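Local structure of Thiol:disulfide interchange protein DsbA (Neisseria meningitidis MC58, 3HZ8) at residues N10-A15 and K163-F168; A40-V45 and A169-G174; V111-L116 and K126-Y131. The protein probably acts as a thiol-disulfide oxidoreductase of the periplasm, introducing disulfide bonds into exported proteins as other members of the DsbA family do. The protein carries 1 engineered substitution. All coordinates share one frame; numbering follows the deposited sequence.

Interaction 1. Residues N10-A15 and K163-F168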
ATOM      1  N   ASN A  10     -13.761  -8.815  12.907  1.00 12.16           N
ATOM      2  CA  ASN A  10     -13.071  -7.606  12.451  1.00 11.38           C
ATOM      3  C   ASN A  10     -11.606  -7.832  12.062  1.00 10.62           C
ATOM      4  O   ASN A  10     -10.956  -6.920  11.578  1.00 10.15           O
ATOM      5  CB  ASN A  10     -13.245  -6.414  13.417  1.00 12.19           C
ATOM      6  CG  ASN A  10     -12.821  -6.725  14.830  1.00 13.14           C
ATOM      7  OD1 ASN A  10     -12.192  -7.751  15.104  1.00 12.95           O
ATOM      8  ND2 ASN A  10     -13.189  -5.844  15.754  1.00 16.23           N
ATOM      9  N   TYR A  11     -11.111  -9.053  12.257  1.00  9.74           N
ATOM     10  CA  TYR A  11      -9.797  -9.422  11.730  1.00  9.42           C
ATOM     11  C   TYR A  11      -9.711 -10.916  11.549  1.00  9.04           C
ATOM     12  O   TYR A  11     -10.487 -11.683  12.146  1.00  9.90           O
ATOM     13  CB  TYR A  11      -8.658  -8.924  12.631  1.00  9.13           C
ATOM     14  CG  TYR A  11      -8.367  -9.803  13.846  1.00  8.85           C
ATOM     15  CD1 TYR A  11      -7.298 -10.713  13.845  1.00  8.96           C
ATOM     16  CD2 TYR A  11      -9.148  -9.717  15.007  1.00 10.29           C
ATOM     17  CE1 TYR A  11      -7.022 -11.503  14.965  1.00  9.39           C
ATOM     18  CE2 TYR A  11      -8.876 -10.507  16.120  1.00 10.51           C
ATOM     19  CZ  TYR A  11      -7.815 -11.405  16.092  1.00  9.48           C
ATOM     20  OH  TYR A  11      -7.524 -12.193  17.196  1.00 11.60           O
ATOM     21  N   THR A  12      -8.767 -11.329  10.710  1.00  8.71           N
ATOM     22  CA  THR A  12      -8.424 -12.738  10.574  1.00  8.43           C
ATOM     23  C   THR A  12      -6.909 -12.883  10.618  1.00  8.22           C
ATOM     24  O   THR A  12      -6.179 -11.887  10.558  1.00  8.46           O
ATOM     25  CB  THR A  12      -8.967 -13.349   9.267  1.00  8.76           C
ATOM     26  OG1 THR A  12      -8.546 -12.548   8.157  1.00  9.16           O
ATOM     27  CG2 THR A  12     -10.500 -13.448   9.297  1.00 10.05           C
ATOM     28  N   VAL A  13      -6.448 -14.126  10.762  1.00  8.43           N
ATOM     29  CA  VAL A  13      -5.007 -14.401  10.868  1.00  8.70           C
ATOM     30  C   VAL A  13      -4.520 -15.131   9.626  1.00  8.55           C
ATOM     31  O   VAL A  13      -5.105 -16.138   9.221  1.00  8.64           O
ATOM     32  CB  VAL A  13      -4.643 -15.236  12.136  1.00  8.98           C
ATOM     33  CG1 VAL A  13      -3.111 -15.362  12.298  1.00  8.86           C
ATOM     34  CG2 VAL A  13      -5.250 -14.607  13.391  1.00 10.54           C
ATOM     35  N   LEU A  14      -3.440 -14.624   9.029  1.00  8.05           N
ATOM     36  CA  LEU A  14      -2.898 -15.238   7.818  1.00  8.70           C
ATOM     37  C   LEU A  14      -2.324 -16.623   8.102  1.00  8.47           C
ATOM     38  O   LEU A  14      -1.764 -16.860   9.183  1.00  8.58           O
ATOM     39  CB  LEU A  14      -1.800 -14.370   7.202  1.00  8.75           C
ATOM     40  CG  LEU A  14      -2.148 -13.016   6.589  1.00 11.33           C
ATOM     41  CD1 LEU A  14      -0.930 -12.487   5.826  1.00 10.56           C
ATOM     42  CD2 LEU A  14      -3.418 -13.031   5.733  1.00 15.80           C
ATOM     43  N   ALA A  15      -2.444 -17.513   7.111  1.00  8.09           N
ATOM     44  CA  ALA A  15      -1.886 -18.861   7.206  1.00  7.79           C
ATOM     45  C   ALA A  15      -0.362 -18.843   7.230  1.00  7.70           C
ATOM     46  O   ALA A  15       0.274 -19.697   7.860  1.00  7.71           O
ATOM     47  CB  ALA A  15      -2.374 -19.739   6.048  1.00  8.53           C
ATOM     48  N   LYS A 163       0.700 -10.467   9.965  1.00  7.68           N
ATOM     49  CA  LYS A 163      -0.160 -11.637  10.201  1.00  8.10           C
ATOM     50  C   LYS A 163      -1.657 -11.388  10.407  1.00  8.05           C
ATOM     51  O   LYS A 163      -2.426 -12.334  10.345  1.00  7.98           O
ATOM     52  CB  LYS A 163       0.368 -12.449  11.395  1.00  9.19           C
ATOM     53  CG  LYS A 163       0.305 -11.701  12.723  1.00 10.01           C
ATOM     54  CD  LYS A 163       0.916 -12.471  13.895  1.00  9.48           C
ATOM     55  CE  LYS A 163       0.219 -13.807  14.166  1.00 10.47           C
ATOM     56  NZ  LYS A 163       0.849 -14.572  15.320  1.00 12.70           N
ATOM     57  N   TYR A 164      -2.061 -10.147  10.678  1.00  7.64           N
ATOM     58  CA  TYR A 164      -3.460  -9.859  11.013  1.00  7.79           C
ATOM     59  C   TYR A 164      -4.133  -9.057   9.910  1.00  7.48           C
ATOM     60  O   TYR A 164      -3.806  -7.893   9.699  1.00  7.67           O
ATOM     61  CB  TYR A 164      -3.566  -9.112  12.350  1.00  7.95           C
ATOM     62  CG  TYR A 164      -2.972  -9.880  13.515  1.00  8.66           C
ATOM     63  CD1 TYR A 164      -3.422 -11.152  13.843  1.00  9.14           C
ATOM     64  CD2 TYR A 164      -1.971  -9.318  14.294  1.00  9.61           C
ATOM     65  CE1 TYR A 164      -2.885 -11.858  14.925  1.00 10.49           C
ATOM     66  CE2 TYR A 164      -1.426 -10.012  15.381  1.00 10.55           C
ATOM     67  CZ  TYR A 164      -1.884 -11.281  15.682  1.00 10.00           C
ATOM     68  OH  TYR A 164      -1.335 -11.982  16.732  1.00 11.81           O
ATOM     69  N   LYS A 165      -5.078  -9.688   9.218  1.00  7.29           N
ATOM     70  CA  LYS A 165      -5.800  -9.044   8.133  1.00  7.64           C
ATOM     71  C   LYS A 165      -7.002  -8.307   8.701  1.00  7.36           C
ATOM     72  O   LYS A 165      -7.794  -8.903   9.435  1.00  8.65           O
ATOM     73  CB  LYS A 165      -6.273 -10.088   7.110  1.00  7.25           C
ATOM     74  CG  LYS A 165      -7.083  -9.505   5.941  1.00  8.71           C
ATOM     75  CD  LYS A 165      -7.454 -10.578   4.922  1.00  9.74           C
ATOM     76  CE  LYS A 165      -8.394 -10.007   3.891  1.00 13.73           C
ATOM     77  NZ  LYS A 165      -8.732 -10.987   2.832  1.00 16.68           N
ATOM     78  N   VAL A 166      -7.124  -7.024   8.362  1.00  7.01           N
ATOM     79  CA  VAL A 166      -8.286  -6.234   8.758  1.00  7.26           C
ATOM     80  C   VAL A 166      -9.503  -6.651   7.935  1.00  7.30           C
ATOM     81  O   VAL A 166      -9.427  -6.734   6.717  1.00  7.63           O
ATOM     82  CB  VAL A 166      -8.030  -4.732   8.553  1.00  7.58           C
ATOM     83  CG1 VAL A 166      -9.259  -3.922   8.951  1.00  8.50           C
ATOM     84  CG2 VAL A 166      -6.818  -4.298   9.358  1.00  7.52           C
ATOM     85  N   GLU A 167     -10.615  -6.941   8.609  1.00  8.46           N
ATOM     86  CA  GLU A 167     -11.875  -7.215   7.916  1.00  9.05           C
ATOM     87  C   GLU A 167     -12.730  -5.956   8.084  1.00  9.23           C
ATOM     88  O   GLU A 167     -13.259  -5.694   9.162  1.00  9.00           O
ATOM     89  CB  GLU A 167     -12.572  -8.450   8.499  1.00  9.54           C
ATOM     90  CG  GLU A 167     -11.709  -9.721   8.546  1.00 10.71           C
ATOM     91  CD  GLU A 167     -11.490 -10.344   7.176  1.00 13.05           C
ATOM     92  OE1 GLU A 167     -12.375 -10.178   6.316  1.00 15.96           O
ATOM     93  OE2 GLU A 167     -10.447 -10.997   6.953  1.00 12.10           O
ATOM     94  N   PHE A 168     -12.806  -5.150   7.027  1.00  9.87           N
ATOM     95  CA  PHE A 168     -13.417  -3.825   7.108  1.00 10.58           C
ATOM     96  C   PHE A 168     -14.944  -3.876   7.064  1.00 11.12           C
ATOM     97  O   PHE A 168     -15.516  -4.545   6.207  1.00 12.36           O
ATOM     98  CB  PHE A 168     -12.954  -2.963   5.928  1.00 10.36           C
ATOM     99  CG  PHE A 168     -11.536  -2.474   6.018  1.00 10.42           C
ATOM    100  CD1 PHE A 168     -11.262  -1.253   6.629  1.00  9.96           C
ATOM    101  CD2 PHE A 168     -10.493  -3.178   5.409  1.00 10.05           C
ATOM    102  CE1 PHE A 168      -9.952  -0.755   6.690  1.00 10.55           C
ATOM    103  CE2 PHE A 168      -9.190  -2.694   5.454  1.00 10.24           C
ATOM    104  CZ  PHE A 168      -8.913  -1.473   6.101  1.00 10.69           C
TER

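Interaction 2. Residues A40-V45 and A169-G174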
ATOM      1  N   ALA A  40      -9.099   3.981  -3.924  1.00  8.91           N
ATOM      2  CA  ALA A  40      -9.046   5.447  -4.012  1.00  9.18           C
ATOM      3  C   ALA A  40      -9.814   6.088  -2.870  1.00  9.59           C
ATOM      4  O   ALA A  40      -9.430   7.165  -2.402  1.00 10.47           O
ATOM      5  CB  ALA A  40      -9.585   5.955  -5.360  1.00  9.49           C
ATOM      6  N   HIS A  41     -10.885   5.426  -2.424  1.00 10.23           N
ATOM      7  CA  HIS A  41     -11.671   5.929  -1.300  1.00 11.25           C
ATOM      8  C   HIS A  41     -11.004   5.675   0.034  1.00 10.25           C
ATOM      9  O   HIS A  41     -11.090   6.501   0.936  1.00 10.62           O
ATOM     10  CB  HIS A  41     -13.074   5.335  -1.295  1.00 12.62           C
ATOM     11  CG  HIS A  41     -14.008   6.011  -2.242  1.00 16.82           C
ATOM     12  ND1 HIS A  41     -14.458   5.412  -3.400  1.00 21.01           N
ATOM     13  CD2 HIS A  41     -14.565   7.244  -2.213  1.00 19.75           C
ATOM     14  CE1 HIS A  41     -15.264   6.244  -4.037  1.00 21.29           C
ATOM     15  NE2 HIS A  41     -15.345   7.363  -3.339  1.00 21.60           N
ATOM     16  N   LEU A  42     -10.379   4.508   0.187  1.00  9.14           N
ATOM     17  CA  LEU A  42      -9.632   4.227   1.415  1.00  8.61           C
ATOM     18  C   LEU A  42      -8.454   5.193   1.578  1.00  9.10           C
ATOM     19  O   LEU A  42      -8.108   5.571   2.701  1.00 10.00           O
ATOM     20  CB  LEU A  42      -9.126   2.770   1.425  1.00  8.40           C
ATOM     21  CG  LEU A  42      -8.181   2.345   2.562  1.00  8.72           C
ATOM     22  CD1 LEU A  42      -8.780   2.587   3.971  1.00  9.94           C
ATOM     23  CD2 LEU A  42      -7.775   0.888   2.424  1.00  8.82           C
ATOM     24  N   GLU A  43      -7.843   5.573   0.449  1.00  9.44           N
ATOM     25  CA  GLU A  43      -6.601   6.338   0.446  1.00  9.99           C
ATOM     26  C   GLU A  43      -6.574   7.529   1.414  1.00 10.40           C
ATOM     27  O   GLU A  43      -5.709   7.569   2.288  1.00 10.59           O
ATOM     28  CB  GLU A  43      -6.241   6.773  -0.980  1.00 10.26           C
ATOM     29  CG  GLU A  43      -4.972   7.631  -1.064  1.00 11.39           C
ATOM     30  CD  GLU A  43      -3.704   6.895  -0.654  1.00 14.20           C
ATOM     31  OE1 GLU A  43      -3.703   5.635  -0.635  1.00 14.02           O
ATOM     32  OE2 GLU A  43      -2.701   7.587  -0.376  1.00 16.31           O
ATOM     33  N   PRO A  44      -7.519   8.493   1.277  1.00 11.05           N
ATOM     34  CA  PRO A  44      -7.458   9.643   2.190  1.00 11.14           C
ATOM     35  C   PRO A  44      -7.635   9.302   3.675  1.00 11.15           C
ATOM     36  O   PRO A  44      -7.059   9.975   4.544  1.00 11.44           O
ATOM     37  CB  PRO A  44      -8.598  10.543   1.698  1.00 11.46           C
ATOM     38  CG  PRO A  44      -9.531   9.639   0.989  1.00 11.76           C
ATOM     39  CD  PRO A  44      -8.635   8.633   0.317  1.00 10.88           C
ATOM     40  N   VAL A  45      -8.414   8.260   3.964  1.00 10.73           N
ATOM     41  CA  VAL A  45      -8.646   7.832   5.345  1.00 10.26           C
ATOM     42  C   VAL A  45      -7.373   7.236   5.940  1.00 10.40           C
ATOM     43  O   VAL A  45      -6.955   7.573   7.070  1.00  9.75           O
ATOM     44  CB  VAL A  45      -9.823   6.813   5.420  1.00 10.45           C
ATOM     45  CG1 VAL A  45      -9.979   6.257   6.827  1.00 10.63           C
ATOM     46  CG2 VAL A  45     -11.141   7.457   4.961  1.00 11.20           C
ATOM     47  N   ALA A 169     -15.574  -3.152   7.994  1.00 11.49           N
ATOM     48  CA  ALA A 169     -17.009  -2.827   7.916  1.00 12.18           C
ATOM     49  C   ALA A 169     -17.198  -1.526   7.116  1.00 12.08           C
ATOM     50  O   ALA A 169     -18.070  -1.431   6.241  1.00 13.31           O
ATOM     51  CB  ALA A 169     -17.624  -2.719   9.312  1.00 12.50           C
ATOM     52  N   ASP A 170     -16.350  -0.544   7.412  1.00 12.07           N
ATOM     53  CA  ASP A 170     -16.144   0.638   6.572  1.00 11.84           C
ATOM     54  C   ASP A 170     -14.707   1.135   6.813  1.00 11.23           C
ATOM     55  O   ASP A 170     -13.999   0.584   7.656  1.00 10.98           O
ATOM     56  CB  ASP A 170     -17.226   1.727   6.788  1.00 12.64           C
ATOM     57  CG  ASP A 170     -17.219   2.337   8.186  1.00 14.08           C
ATOM     58  OD1 ASP A 170     -16.248   2.203   8.962  1.00 15.92           O
ATOM     59  OD2 ASP A 170     -18.226   3.011   8.511  1.00 18.67           O
ATOM     60  N   TRP A 171     -14.248   2.149   6.075  1.00 11.32           N
ATOM     61  CA  TRP A 171     -12.834   2.523   6.190  1.00 11.11           C
ATOM     62  C   TRP A 171     -12.511   3.135   7.555  1.00 11.76           C
ATOM     63  O   TRP A 171     -11.479   2.832   8.162  1.00 11.29           O
ATOM     64  CB  TRP A 171     -12.392   3.448   5.050  1.00 11.50           C
ATOM     65  CG  TRP A 171     -12.809   2.985   3.689  1.00 10.62           C
ATOM     66  CD1 TRP A 171     -13.501   3.708   2.764  1.00 10.68           C
ATOM     67  CD2 TRP A 171     -12.562   1.697   3.095  1.00  9.91           C
ATOM     68  NE1 TRP A 171     -13.720   2.952   1.637  1.00 12.12           N
ATOM     69  CE2 TRP A 171     -13.157   1.711   1.813  1.00 10.85           C
ATOM     70  CE3 TRP A 171     -11.922   0.525   3.535  1.00 10.15           C
ATOM     71  CZ2 TRP A 171     -13.109   0.605   0.955  1.00 11.80           C
ATOM     72  CZ3 TRP A 171     -11.884  -0.572   2.691  1.00 10.46           C
ATOM     73  CH2 TRP A 171     -12.471  -0.524   1.412  1.00 10.92           C
ATOM     74  N   GLU A 172     -13.406   3.989   8.045  1.00 12.50           N
ATOM     75  CA  GLU A 172     -13.145   4.685   9.296  1.00 12.92           C
ATOM     76  C   GLU A 172     -13.026   3.745  10.489  1.00 12.62           C
ATOM     77  O   GLU A 172     -12.053   3.832  11.247  1.00 13.46           O
ATOM     78  CB  GLU A 172     -14.207   5.761   9.545  1.00 13.58           C
ATOM     79  CG  GLU A 172     -14.073   6.964   8.623  1.00 18.58           C
ATOM     80  CD  GLU A 172     -12.973   7.912   9.059  1.00 19.59           C
ATOM     81  OE1 GLU A 172     -12.413   7.733  10.161  1.00 26.99           O
ATOM     82  OE2 GLU A 172     -12.665   8.846   8.298  1.00 24.54           O
ATOM     83  N   SER A 173     -13.986   2.830  10.649  1.00 12.76           N
ATOM     84  CA  SER A 173     -13.906   1.868  11.745  1.00 12.72           C
ATOM     85  C   SER A 173     -12.693   0.954  11.616  1.00 12.43           C
ATOM     86  O   SER A 173     -12.123   0.502  12.620  1.00 12.86           O
ATOM     87  CB  SER A 173     -15.182   1.032  11.877  1.00 12.94           C
ATOM     88  OG  SER A 173     -15.433   0.262  10.713  1.00 13.69           O
ATOM     89  N   GLY A 174     -12.272   0.702  10.377  1.00 11.20           N
ATOM     90  CA  GLY A 174     -11.087  -0.122  10.153  1.00 10.35           C
ATOM     91  C   GLY A 174      -9.825   0.502  10.730  1.00 10.13           C
ATOM     92  O   GLY A 174      -8.885  -0.218  11.098  1.00 10.07           O
TER

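Interaction 3. Residues V111-L116 and K126-Y131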
ATOM      1  N   VAL A 111       2.283   6.501 -22.327  1.00 14.37           N
ATOM      2  CA  VAL A 111       1.328   7.418 -21.690  1.00 12.99           C
ATOM      3  C   VAL A 111       1.822   7.855 -20.304  1.00 12.76           C
ATOM      4  O   VAL A 111       1.795   9.042 -19.962  1.00 13.13           O
ATOM      5  CB  VAL A 111      -0.077   6.778 -21.587  1.00 13.26           C
ATOM      6  CG1 VAL A 111      -1.033   7.667 -20.801  1.00 12.58           C
ATOM      7  CG2 VAL A 111      -0.635   6.522 -22.980  1.00 12.68           C
ATOM      8  N   LEU A 112       2.303   6.892 -19.520  1.00 11.81           N
ATOM      9  CA  LEU A 112       2.771   7.156 -18.164  1.00 11.46           C
ATOM     10  C   LEU A 112       3.955   8.121 -18.128  1.00 11.50           C
ATOM     11  O   LEU A 112       3.987   9.046 -17.317  1.00 11.43           O
ATOM     12  CB  LEU A 112       3.139   5.844 -17.464  1.00 11.00           C
ATOM     13  CG  LEU A 112       3.758   6.017 -16.075  1.00 11.70           C
ATOM     14  CD1 LEU A 112       2.776   6.727 -15.160  1.00 11.34           C
ATOM     15  CD2 LEU A 112       4.136   4.673 -15.501  1.00 11.85           C
ATOM     16  N   LYS A 113       4.933   7.905 -19.002  1.00 11.37           N
ATOM     17  CA  LYS A 113       6.144   8.731 -18.959  1.00 11.46           C
ATOM     18  C   LYS A 113       5.861  10.199 -19.302  1.00 10.87           C
ATOM     19  O   LYS A 113       6.388  11.106 -18.649  1.00 10.56           O
ATOM     20  CB  LYS A 113       7.254   8.154 -19.847  1.00 11.19           C
ATOM     21  CG  LYS A 113       7.793   6.811 -19.305  1.00 12.33           C
ATOM     22  CD  LYS A 113       8.935   6.239 -20.158  1.00 13.90           C
ATOM     23  CE  LYS A 113       8.415   5.750 -21.507  1.00 19.09           C
ATOM     24  NZ  LYS A 113       9.277   4.675 -22.114  1.00 22.45           N
ATOM     25  N   LYS A 114       5.019  10.433 -20.306  1.00 10.72           N
ATOM     26  CA  LYS A 114       4.593  11.791 -20.656  1.00 11.66           C
ATOM     27  C   LYS A 114       3.842  12.432 -19.489  1.00 10.51           C
ATOM     28  O   LYS A 114       4.119  13.572 -19.119  1.00 10.51           O
ATOM     29  CB  LYS A 114       3.732  11.789 -21.930  1.00 11.70           C
ATOM     30  CG  LYS A 114       3.117  13.139 -22.303  1.00 13.93           C
ATOM     31  CD  LYS A 114       2.012  12.983 -23.350  1.00 14.93           C
ATOM     32  CE  LYS A 114       1.380  14.318 -23.734  1.00 18.32           C
ATOM     33  NZ  LYS A 114       0.538  14.888 -22.644  1.00 21.80           N
ATOM     34  N   TRP A 115       2.896  11.686 -18.916  1.00 10.82           N
ATOM     35  CA  TRP A 115       2.111  12.161 -17.775  1.00 10.19           C
ATOM     36  C   TRP A 115       3.012  12.530 -16.585  1.00  9.58           C
ATOM     37  O   TRP A 115       2.873  13.610 -15.985  1.00  9.08           O
ATOM     38  CB  TRP A 115       1.069  11.101 -17.383  1.00 11.25           C
ATOM     39  CG  TRP A 115       0.113  11.549 -16.311  1.00 11.91           C
ATOM     40  CD1 TRP A 115      -1.035  12.263 -16.482  1.00 13.36           C
ATOM     41  CD2 TRP A 115       0.230  11.301 -14.903  1.00 11.89           C
ATOM     42  NE1 TRP A 115      -1.635  12.488 -15.262  1.00 13.53           N
ATOM     43  CE2 TRP A 115      -0.880  11.908 -14.278  1.00 12.43           C
ATOM     44  CE3 TRP A 115       1.164  10.625 -14.110  1.00 10.02           C
ATOM     45  CZ2 TRP A 115      -1.083  11.851 -12.894  1.00 13.22           C
ATOM     46  CZ3 TRP A 115       0.969  10.584 -12.726  1.00 11.53           C
ATOM     47  CH2 TRP A 115      -0.144  11.194 -12.140  1.00 12.28           C
ATOM     48  N   LEU A 116       3.948  11.647 -16.250  1.00  9.52           N
ATOM     49  CA  LEU A 116       4.845  11.910 -15.128  1.00  9.43           C
ATOM     50  C   LEU A 116       5.658  13.185 -15.355  1.00  9.59           C
ATOM     51  O   LEU A 116       5.809  14.000 -14.443  1.00 10.41           O
ATOM     52  CB  LEU A 116       5.780  10.733 -14.873  1.00  9.83           C
ATOM     53  CG  LEU A 116       5.195   9.532 -14.136  1.00  9.49           C
ATOM     54  CD1 LEU A 116       6.259   8.431 -14.065  1.00  9.57           C
ATOM     55  CD2 LEU A 116       4.732   9.941 -12.730  1.00 11.12           C
ATOM     56  N   LYS A 126      11.175  13.623 -10.875  1.00 18.43           N
ATOM     57  CA  LYS A 126      11.914  12.705  -9.993  1.00 18.45           C
ATOM     58  C   LYS A 126      11.289  11.314  -9.975  1.00 17.30           C
ATOM     59  O   LYS A 126      12.010  10.316  -9.963  1.00 17.76           O
ATOM     60  CB  LYS A 126      12.067  13.257  -8.567  1.00 19.56           C
ATOM     61  CG  LYS A 126      13.139  14.360  -8.420  1.00 20.98           C
ATOM     62  CD  LYS A 126      14.526  13.906  -8.866  1.00 23.13           C
ATOM     63  CE  LYS A 126      15.637  14.841  -8.342  1.00 22.59           C
ATOM     64  NZ  LYS A 126      15.447  16.285  -8.713  1.00 26.10           N
ATOM     65  N   VAL A 127       9.958  11.260  -9.990  1.00 16.10           N
ATOM     66  CA  VAL A 127       9.245   9.980 -10.065  1.00 15.21           C
ATOM     67  C   VAL A 127       9.509   9.301 -11.421  1.00 14.51           C
ATOM     68  O   VAL A 127       9.739   8.096 -11.490  1.00 13.91           O
ATOM     69  CB  VAL A 127       7.744  10.133  -9.760  1.00 14.70           C
ATOM     70  CG1 VAL A 127       7.010   8.806  -9.974  1.00 14.62           C
ATOM     71  CG2 VAL A 127       7.551  10.611  -8.305  1.00 15.22           C
ATOM     72  N   LEU A 128       9.526  10.094 -12.494  1.00 13.67           N
ATOM     73  CA  LEU A 128       9.946   9.566 -13.795  1.00 13.92           C
ATOM     74  C   LEU A 128      11.359   8.952 -13.754  1.00 14.83           C
ATOM     75  O   LEU A 128      11.569   7.847 -14.237  1.00 14.14           O
ATOM     76  CB  LEU A 128       9.859  10.655 -14.871  1.00 13.93           C
ATOM     77  CG  LEU A 128      10.296  10.212 -16.272  1.00 13.92           C
ATOM     78  CD1 LEU A 128       9.560   8.957 -16.760  1.00 14.80           C
ATOM     79  CD2 LEU A 128      10.171  11.372 -17.279  1.00 13.70           C
ATOM     80  N   ALA A 129      12.314   9.666 -13.154  1.00 15.37           N
ATOM     81  CA  ALA A 129      13.670   9.136 -12.995  1.00 15.96           C
ATOM     82  C   ALA A 129      13.691   7.831 -12.204  1.00 16.12           C
ATOM     83  O   ALA A 129      14.407   6.903 -12.552  1.00 17.08           O
ATOM     84  CB  ALA A 129      14.590  10.174 -12.346  1.00 16.10           C
ATOM     85  N   ALA A 130      12.891   7.782 -11.141  1.00 16.09           N
ATOM     86  CA  ALA A 130      12.753   6.568 -10.349  1.00 15.85           C
ATOM     87  C   ALA A 130      12.160   5.428 -11.179  1.00 16.20           C
ATOM     88  O   ALA A 130      12.612   4.290 -11.062  1.00 15.72           O
ATOM     89  CB  ALA A 130      11.904   6.824  -9.105  1.00 15.73           C
ATOM     90  N   TYR A 131      11.153   5.738 -12.004  1.00 16.36           N
ATOM     91  CA  TYR A 131      10.549   4.746 -12.885  1.00 17.42           C
ATOM     92  C   TYR A 131      11.597   4.152 -13.824  1.00 17.93           C
ATOM     93  O   TYR A 131      11.606   2.951 -14.082  1.00 18.44           O
ATOM     94  CB  TYR A 131       9.382   5.341 -13.694  1.00 17.89           C
ATOM     95  CG  TYR A 131       8.750   4.346 -14.655  1.00 18.95           C
ATOM     96  CD1 TYR A 131       7.644   3.574 -14.273  1.00 19.14           C
ATOM     97  CD2 TYR A 131       9.278   4.147 -15.937  1.00 19.20           C
ATOM     98  CE1 TYR A 131       7.080   2.655 -15.151  1.00 20.02           C
ATOM     99  CE2 TYR A 131       8.716   3.227 -16.814  1.00 20.24           C
ATOM    100  CZ  TYR A 131       7.619   2.487 -16.413  1.00 20.26           C
ATOM    101  OH  TYR A 131       7.070   1.575 -17.281  1.00 21.01           O
TER

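Interaction 1. Residues N10-A15 and K163-F168
The ring of Tyr-164 receives Val-13 at its edge, where methyl CG2 of Val-13 lies in the ring plane 3.9 Å from CD1 of Tyr-164, while CG of the preceding Lys-163 sits over the centre of one face. Tyr-11 comes alongside, and both rings belong to the antiparallel pair of strands 11-13 and 164-166 at the margin of the thioredoxin-fold sheet, 11-13 being outermost. The two ring planes are nearly perpendicular (85°), but the approach is oblique, CE1 of Tyr-11 standing 3.8 Å from CD1 of Tyr-164. Asn-10 OD1 lies in plane at the edge of the Tyr-11 ring and accepts from Val-6 N.

Tyr-11, Val-13, Tyr-164 and Val-166 share the face against which helix 171-191 packs, and the Tyr-164 hydroxyl is hydrogen-bonded to Glu-188. In the ladder, Thr-12 N reaches Lys-165 O (2.9 Å) and Lys-165 N returns to Thr-12 O (2.8 Å). Leu-14 N binds Lys-163 O at one end. At the other, Glu-167 N meets Asn-10 O at 3.0 Å from well above the carbonyl plane (62° out of it). On the sheet face carrying Thr-12 and Lys-165, the bend of Glu-167 at chi2 (-73°) folds its carboxylate back across the strand pair. Thr-12 OG1 donates to Glu-167 OE2 over 2.7 Å, meeting that oxygen on its anti side.

Interaction 2. Residues A40-V45 and A169-G174
Helix 37-50, whose start carries the CxxC motif of this thioredoxin-family protein (Cys-36 just before it, Cys-39 in its first turn, a disulfide that is probably the redox-active one), meets the first turn of the C-terminal helix 171-191 here. The contact centres on Trp-171, which lays one face of its indole against the backbone and side chain of Leu-42. CB of Leu-42 stands over the six-membered ring, 4.1 Å from its centroid and 16° off the ring normal, a CH-pi contact. With CG of Leu-42 anti to its own nitrogen (chi1 173°), methyl CD1 continues across the same indole and comes within 3.8 Å of Trp-171 CE3. At the pyrrole end, CB of His-41 lies 3.8 Å from Trp-171 NE1, approaching obliquely, while the imidazole itself leads away from the contact.

One helical turn beyond His-41, Val-45 points at the other helix. Its CG1 packs against CB of Trp-171 (4.1 Å), and its CG2 lies 3.9 Å from OE2 of Glu-172, whose side chain bends at chi2 to bring the carboxylate near. The start of helix 171-191 is fixed by Asp-170 at the N-cap position. Its OD1 is gripped by two donors of one residue: Ser-173 N at 2.9 Å, nearly in line with the C-O bond of the Asp-170 carboxylate, and Ser-173 OG at 2.7 Å, from above the carboxylate plane. The capped turn presents Trp-171 to helix 37-50. Pro-156 touches both Leu-42 and Trp-171, Met-175 extends the apolar patch toward Leu-42 and Val-45, and Phe-168 meets the indole edge-to-face. Such packing of the active-site helix beside the C-terminal helix, on one face of the central sheet, is characteristic of the thioredoxin fold.

Interaction 3. Residues V111-L116 and K126-Y131
Leu-116 projects from helix 109-118 into the hollow formed by Val-127, Leu-128 and Tyr-131 on helix 124-132. The two helices form an antiparallel hairpin in the helical insertion that DsbA proteins carry within the thioredoxin fold; the axes of segments 111-116 and 126-131 approach to 9.4 Å, with their N-to-C directions at 148°. The branches of Leu-116 divide the hollow. CD2 meets CG1 of Val-127 at 3.8 Å, the two side chains crossing at about a right angle, whereas CD1 rests on the backbone of Leu-128, 3.9 Å from its CA.

Leu-128 is the answering bump. Its side chain enters beside Leu-116, CB to CB at 4.1 Å, and pushes CD1 against the aliphatic base of Lys-113, 3.8 Å from CG of that lysine. On the other flank of Leu-116, Tyr-131 extends from its helix with CG anti to the backbone N (chi1 178°), carrying the phenol across to Leu-112. Helix 71-83 backs this flank: Leu-76 touches Leu-112, and Arg-75 forms a cation-pi contact with Tyr-131. Methyl CD2 of Leu-112 approaches the phenol ring obliquely, 3.6 Å from CE1 of Tyr-131.

Interactions 1 and 2 join through helix 171-191, which follows strand 164-166 in the chain: the ring of Phe-168 touches Gly-174, and the centres of the two contacts lie 16 Å apart. Interaction 3 stands away in the helical insertion, its nearest atoms about 13 Å from interaction 2 and about 24 Å from interaction 1, on the opposite side of the chain's centre from the latter. Chemistry follows place. The partly buried sheet margin of interaction 1 is held chiefly by backbone hydrogen bonds, with a polar bond on one face and aromatic packing on the other. Interaction 2, near the surface, relies on one indole, and interaction 3 is largely buried aliphatic interlocking.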